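PDB 5Y0T: thermotoga maritima TmcAL from Thermotoga maritima, which belongs to the HIGH nucleotidyl transferase family of the HUP clan, whose members share a Rossmann-like core, and holds adenosine-5'-rp-alpha-thio-triphosphate in this model. Local coordinates for residues Thr93-Asp98 / Arg354-Leu359; Glu280-Val285 / Glu298-Lys303. One frame throughout, in Å; residues are numbered along the deposited sequence.

In the fold
From the N terminus, the chain builds parallel strands of the Rossmann-like sheet before reaching residues 93-98, the loop that leads from helix 79-92 into strand 98-103. It then runs through a largely helical course, where helix 293-300 turns back onto helix 279-289 and contact 2 closes a short loop of 12 residues. Only after strand 337-343 has joined the sheet does helix 346-356 end beside residues 93-98, so that contact 1 closes a loop of 255 residues with contact 2 nested inside it. The two contacts lie on opposite sides of the chain's centre, their own centres about 43 Å apart: contact 1 joins the ends of helices 79-92 and 346-356, contact 2 two helices adjacent in sequence.

Contact 1: Thr93-Asp98 / Arg354-Leu359; sequences TGVVTD and RKKAKL
The flat group at the heart of this contact is the peptide unit joining Thr-93 to Gly-94: Ala-357 lies over one face of it, with the side chain of Thr-93 itself turned toward the other. Ala-357 CA stands almost straight above the carbonyl oxygen, Thr-93 O, at 3.4 Å, a bent CA-H...O contact with 127° at the hydrogen, and Ala-357 CB covers the same face. The contact joins two helix ends of the Rossmann-like fold: helix 79-92 gives way to the loop before strand 98-103, and helix 346-356 ends alongside. Gly-94, at positive phi (81°), brings its CA to 3.7 Å from Lys-356 O. Lys-356 lays its aliphatic chain alongside, with CD 3.8 Å from Gly-94 O, before it leads its ammonium end away. Nearby, Lys-358 forms a salt bridge with Asp-91, and Val-95 packs on Ile-349, Leu-352 and Met-353 of helix 346-356. An ST turn shapes the loop from within. A chi1 of 62° sets Thr-93 OG1 beside both the backbone N and the carbonyl carbon, where this oxygen, also hydrogen-bonded to Leu-90 O, accepts the Val-95 N-H, with Val-95 N 3.3 Å from Thr-93 OG1.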
loop_
_atom_site.group_PDB
_atom_site.type_symbol
_atom_site.label_atom_id
_atom_site.label_comp_id
_atom_site.label_asym_id
_atom_site.label_seq_id
_atom_site.Cartn_x
_atom_site.Cartn_y
_atom_site.Cartn_z
ATOM N N THR A 93 -13.024 -3.830 -32.576
ATOM C CA THR A 93 -12.087 -4.411 -33.535
ATOM C C THR A 93 -12.524 -4.103 -34.953
ATOM O O THR A 93 -11.697 -4.069 -35.866
ATOM C CB THR A 93 -11.996 -5.934 -33.413
ATOM O OG1 THR A 93 -13.286 -6.489 -33.707
ATOM C CG2 THR A 93 -11.554 -6.352 -31.987
ATOM N N GLY A 94 -13.834 -3.917 -35.125
ATOM C CA GLY A 94 -14.417 -3.622 -36.422
ATOM C C GLY A 94 -14.625 -4.858 -37.280
ATOM O O GLY A 94 -15.057 -4.740 -38.435
ATOM N N VAL A 95 -14.165 -6.011 -36.801
ATOM C CA VAL A 95 -14.282 -7.255 -37.580
ATOM C C VAL A 95 -15.102 -8.417 -36.995
ATOM O O VAL A 95 -15.451 -9.361 -37.714
ATOM C CB VAL A 95 -12.877 -7.805 -37.890
ATOM C CG1 VAL A 95 -12.060 -6.767 -38.671
ATOM C CG2 VAL A 95 -12.170 -8.183 -36.590
ATOM N N VAL A 96 -15.435 -8.349 -35.715
ATOM C CA VAL A 96 -16.071 -9.488 -35.056
ATOM C C VAL A 96 -17.533 -9.549 -35.459
ATOM O O VAL A 96 -18.204 -8.528 -35.418
ATOM C CB VAL A 96 -15.930 -9.400 -33.527
ATOM C CG1 VAL A 96 -16.919 -10.358 -32.843
ATOM C CG2 VAL A 96 -14.482 -9.715 -33.117
ATOM N N THR A 97 -17.975 -10.690 -36.010
ATOM C CA THR A 97 -19.377 -10.842 -36.412
ATOM C C THR A 97 -20.252 -11.719 -35.515
ATOM O O THR A 97 -21.484 -11.588 -35.523
ATOM C CB THR A 97 -19.461 -11.415 -37.836
ATOM O OG1 THR A 97 -18.818 -12.693 -37.864
ATOM C CG2 THR A 97 -18.772 -10.477 -38.827
ATOM N N ASP A 98 -19.607 -12.564 -34.713
ATOM C CA ASP A 98 -20.268 -13.588 -33.918
ATOM C C ASP A 98 -19.562 -13.756 -32.594
ATOM O O ASP A 98 -18.341 -13.833 -32.545
ATOM C CB ASP A 98 -20.285 -14.954 -34.620
ATOM C CG ASP A 98 -21.126 -14.975 -35.878
ATOM O OD1 ASP A 98 -20.593 -14.638 -36.958
ATOM O OD2 ASP A 98 -22.314 -15.362 -35.790
ATOM N N ARG A 354 -6.518 -3.067 -38.322
ATOM C CA ARG A 354 -5.857 -1.763 -38.383
ATOM C C ARG A 354 -6.612 -0.828 -39.314
ATOM O O ARG A 354 -6.612 0.389 -39.117
ATOM C CB ARG A 354 -4.400 -1.896 -38.814
ATOM C CG ARG A 354 -3.532 -2.615 -37.770
ATOM C CD ARG A 354 -2.039 -2.486 -38.076
ATOM N NE ARG A 354 -1.235 -3.413 -37.277
ATOM C CZ ARG A 354 -0.830 -3.177 -36.029
ATOM N NH1 ARG A 354 -0.096 -4.077 -35.386
ATOM N NH2 ARG A 354 -1.160 -2.043 -35.420
ATOM N N LYS A 355 -7.275 -1.389 -40.320
ATOM C CA LYS A 355 -8.096 -0.564 -41.203
ATOM C C LYS A 355 -9.478 -0.281 -40.611
ATOM O O LYS A 355 -10.037 0.795 -40.816
ATOM C CB LYS A 355 -8.261 -1.224 -42.577
ATOM C CG LYS A 355 -6.943 -1.466 -43.327
ATOM C CD LYS A 355 -7.207 -2.199 -44.646
ATOM C CE LYS A 355 -5.931 -2.413 -45.466
ATOM N NZ LYS A 355 -5.021 -3.448 -44.887
ATOM N N LYS A 356 -10.068 -1.278 -39.959
ATOM C CA LYS A 356 -11.473 -1.161 -39.546
ATOM C C LYS A 356 -11.750 -0.824 -38.074
ATOM O O LYS A 356 -12.898 -0.539 -37.715
ATOM C CB LYS A 356 -12.191 -2.472 -39.886
ATOM C CG LYS A 356 -12.197 -2.800 -41.374
ATOM C CD LYS A 356 -13.193 -3.912 -41.690
ATOM C CE LYS A 356 -13.379 -4.106 -43.196
ATOM N NZ LYS A 356 -13.830 -2.856 -43.886
ATOM N N ALA A 357 -10.723 -0.822 -37.229
ATOM C CA ALA A 357 -10.975 -0.723 -35.787
ATOM C C ALA A 357 -11.444 0.672 -35.401
ATOM O O ALA A 357 -11.101 1.645 -36.059
ATOM C CB ALA A 357 -9.745 -1.087 -34.991
ATOM N N LYS A 358 -12.255 0.747 -34.349
ATOM C CA LYS A 358 -12.793 2.018 -33.870
ATOM C C LYS A 358 -12.032 2.540 -32.658
ATOM O O LYS A 358 -12.380 3.584 -32.132
ATOM C CB LYS A 358 -14.283 1.877 -33.507
ATOM C CG LYS A 358 -15.136 1.115 -34.529
ATOM C CD LYS A 358 -16.484 0.701 -33.911
ATOM C CE LYS A 358 -17.248 -0.259 -34.814
ATOM N NZ LYS A 358 -18.684 -0.343 -34.419
ATOM N N LEU A 359 -11.036 1.782 -32.193
ATOM C CA LEU A 359 -10.157 2.213 -31.103
ATOM C C LEU A 359 -8.714 2.037 -31.551
ATOM O O LEU A 359 -8.439 1.156 -32.361
ATOM C CB LEU A 359 -10.400 1.398 -29.822
ATOM C CG LEU A 359 -11.737 1.539 -29.084
ATOM C CD1 LEU A 359 -11.820 0.536 -27.935
ATOM C CD2 LEU A 359 -11.874 2.969 -28.569
#

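Contact 2: Glu280-Val285 / Glu298-Lys303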
loop_
_atom_site.group_PDB
_atom_site.type_symbol
_atom_site.label_atom_id
_atom_site.label_comp_id
_atom_site.label_asym_id
_atom_site.label_seq_id
_atom_site.Cartn_x
_atom_site.Cartn_y
_atom_site.Cartn_z
ATOM N N GLU A 280 -17.623 0.593 3.761
ATOM C CA GLU A 280 -16.441 1.377 4.103
ATOM C C GLU A 280 -16.058 1.080 5.541
ATOM O O GLU A 280 -14.889 0.784 5.833
ATOM C CB GLU A 280 -16.672 2.879 3.908
ATOM C CG GLU A 280 -16.992 3.290 2.476
ATOM C CD GLU A 280 -18.491 3.310 2.195
ATOM O OE1 GLU A 280 -19.250 2.669 2.949
ATOM O OE2 GLU A 280 -18.912 3.972 1.225
ATOM N N LYS A 281 -17.050 1.125 6.427
ATOM C CA LYS A 281 -16.819 0.870 7.850
ATOM C C LYS A 281 -16.376 -0.567 8.082
ATOM O O LYS A 281 -15.506 -0.824 8.906
ATOM C CB LYS A 281 -18.075 1.177 8.685
ATOM C CG LYS A 281 -17.875 1.013 10.191
ATOM C CD LYS A 281 -19.101 1.483 10.980
ATOM C CE LYS A 281 -18.850 1.455 12.487
ATOM N NZ LYS A 281 -20.062 1.895 13.259
ATOM N N ARG A 282 -16.955 -1.504 7.338
ATOM C CA ARG A 282 -16.581 -2.907 7.489
ATOM C C ARG A 282 -15.125 -3.139 7.061
ATOM O O ARG A 282 -14.382 -3.855 7.739
ATOM C CB ARG A 282 -17.543 -3.810 6.694
ATOM C CG ARG A 282 -18.991 -3.749 7.225
ATOM C CD ARG A 282 -19.919 -4.688 6.472
ATOM N NE ARG A 282 -19.686 -6.077 6.847
ATOM C CZ ARG A 282 -20.321 -6.698 7.834
ATOM N NH1 ARG A 282 -21.242 -6.052 8.544
ATOM N NH2 ARG A 282 -20.039 -7.966 8.106
ATOM N N PHE A 283 -14.714 -2.541 5.947
ATOM C CA PHE A 283 -13.312 -2.643 5.530
ATOM C C PHE A 283 -12.407 -2.032 6.600
ATOM O O PHE A 283 -11.402 -2.620 6.976
ATOM C CB PHE A 283 -13.060 -1.947 4.182
ATOM C CG PHE A 283 -13.007 -2.886 3.003
ATOM C CD1 PHE A 283 -14.106 -3.665 2.674
ATOM C CD2 PHE A 283 -11.861 -2.979 2.210
ATOM C CE1 PHE A 283 -14.076 -4.524 1.580
ATOM C CE2 PHE A 283 -11.820 -3.836 1.110
ATOM C CZ PHE A 283 -12.920 -4.614 0.796
ATOM N N HIS A 284 -12.789 -0.864 7.103
ATOM C CA HIS A 284 -11.962 -0.138 8.060
ATOM C C HIS A 284 -11.783 -0.905 9.366
ATOM O O HIS A 284 -10.660 -1.050 9.870
ATOM C CB HIS A 284 -12.569 1.237 8.339
ATOM C CG HIS A 284 -11.694 2.126 9.170
ATOM N ND1 HIS A 284 -11.826 2.233 10.538
ATOM C CD2 HIS A 284 -10.670 2.944 8.825
ATOM C CE1 HIS A 284 -10.927 3.084 11.000
ATOM N NE2 HIS A 284 -10.215 3.533 9.980
ATOM N N VAL A 285 -12.898 -1.389 9.913
ATOM C CA VAL A 285 -12.888 -2.106 11.183
ATOM C C VAL A 285 -12.236 -3.482 11.045
ATOM O O VAL A 285 -11.379 -3.840 11.843
ATOM C CB VAL A 285 -14.318 -2.264 11.751
ATOM C CG1 VAL A 285 -14.301 -3.053 13.061
ATOM C CG2 VAL A 285 -14.954 -0.899 11.975
ATOM N N GLU A 298 -13.692 -13.065 5.927
ATOM C CA GLU A 298 -14.776 -13.602 6.745
ATOM C C GLU A 298 -15.408 -12.525 7.629
ATOM O O GLU A 298 -16.616 -12.515 7.835
ATOM C CB GLU A 298 -14.270 -14.760 7.608
ATOM C CG GLU A 298 -13.870 -15.997 6.817
ATOM C CD GLU A 298 -15.072 -16.740 6.234
ATOM O OE1 GLU A 298 -16.217 -16.534 6.709
ATOM O OE2 GLU A 298 -14.866 -17.536 5.295
ATOM N N CYS A 299 -14.590 -11.615 8.147
ATOM C CA CYS A 299 -15.104 -10.529 8.976
ATOM C C CYS A 299 -16.007 -9.580 8.180
ATOM O O CYS A 299 -17.053 -9.166 8.669
ATOM C CB CYS A 299 -13.948 -9.744 9.614
ATOM S SG CYS A 299 -14.459 -8.289 10.584
ATOM N N VAL A 300 -15.598 -9.221 6.966
ATOM C CA VAL A 300 -16.379 -8.293 6.147
ATOM C C VAL A 300 -17.645 -8.985 5.628
ATOM O O VAL A 300 -18.716 -8.374 5.548
ATOM C CB VAL A 300 -15.560 -7.751 4.952
ATOM C CG1 VAL A 300 -16.431 -6.860 4.066
ATOM C CG2 VAL A 300 -14.310 -6.978 5.441
ATOM N N LYS A 301 -17.501 -10.264 5.285
ATOM C CA LYS A 301 -18.593 -11.077 4.743
ATOM C C LYS A 301 -19.819 -11.142 5.648
ATOM O O LYS A 301 -19.720 -11.333 6.854
ATOM C CB LYS A 301 -18.104 -12.510 4.466
ATOM C CG LYS A 301 -19.207 -13.505 4.082
ATOM C CD LYS A 301 -19.255 -13.726 2.567
ATOM C CE LYS A 301 -20.392 -14.660 2.164
ATOM N NZ LYS A 301 -21.734 -14.110 2.541
ATOM N N ALA A 302 -20.983 -10.991 5.041
ATOM C CA ALA A 302 -22.233 -11.227 5.740
ATOM C C ALA A 302 -23.222 -11.735 4.721
ATOM O O ALA A 302 -22.868 -11.937 3.555
ATOM C CB ALA A 302 -22.741 -9.964 6.411
ATOM N N LYS A 303 -24.457 -11.924 5.167
ATOM C CA LYS A 303 -25.525 -12.421 4.318
ATOM C C LYS A 303 -25.591 -11.674 2.986
ATOM O O LYS A 303 -25.646 -12.291 1.923
ATOM C CB LYS A 303 -26.865 -12.315 5.058
ATOM C CG LYS A 303 -28.057 -12.887 4.305
ATOM C CD LYS A 303 -29.352 -12.699 5.097
ATOM C CE LYS A 303 -30.550 -13.232 4.325
ATOM N NZ LYS A 303 -30.616 -12.631 2.959
#
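Arg-282 crosses from helix 279-289 to the last turn of helix 293-300, bridging a helix-loop-helix hairpin that the disulfide Cys-286–Cys-299 also fastens. Arg-282 CB begins on apolar ground, 4.2 Å from Val-300 CG1. The first torsion sets CG beside the backbone N (chi1 -64°), the chain then extends, and a bend at chi3 brings the head round to the carbonyls at the helix end. Arg-282 CD passes 4.0 Å from Val-300 O. Beyond it, Arg-282 NE donates to Val-300 O at 2.8 Å, with the donor close to the carbonyl plane. From the same side of the guanidinium, Arg-282 NH2 also reaches Val-300 O, at 2.9 Å, but from well above the carbonyl plane. Both bonds are bent, with N-H...O angles of 141° and 134°, as is usual where NE and an NH2 proton converge on a single oxygen; together they limit the rotation of the head. NH2 also has a weak bond to Cys-299 O and approaches Ala-302 CB. These carbonyls lie where the helix stops, so the positive head would probably be favoured by the negative end of the helix dipole.

Alongside the arginine's CB, Val-300 joins the two helices through its methyls. Phe-283 CE1 meets CG1, the branch anti to the backbone N, while the phenylalanine ring makes edge-to-face contacts with Phe-275 and Phe-296. The other methyl, Val-300 CG2, rests 3.9 Å from Arg-282 O.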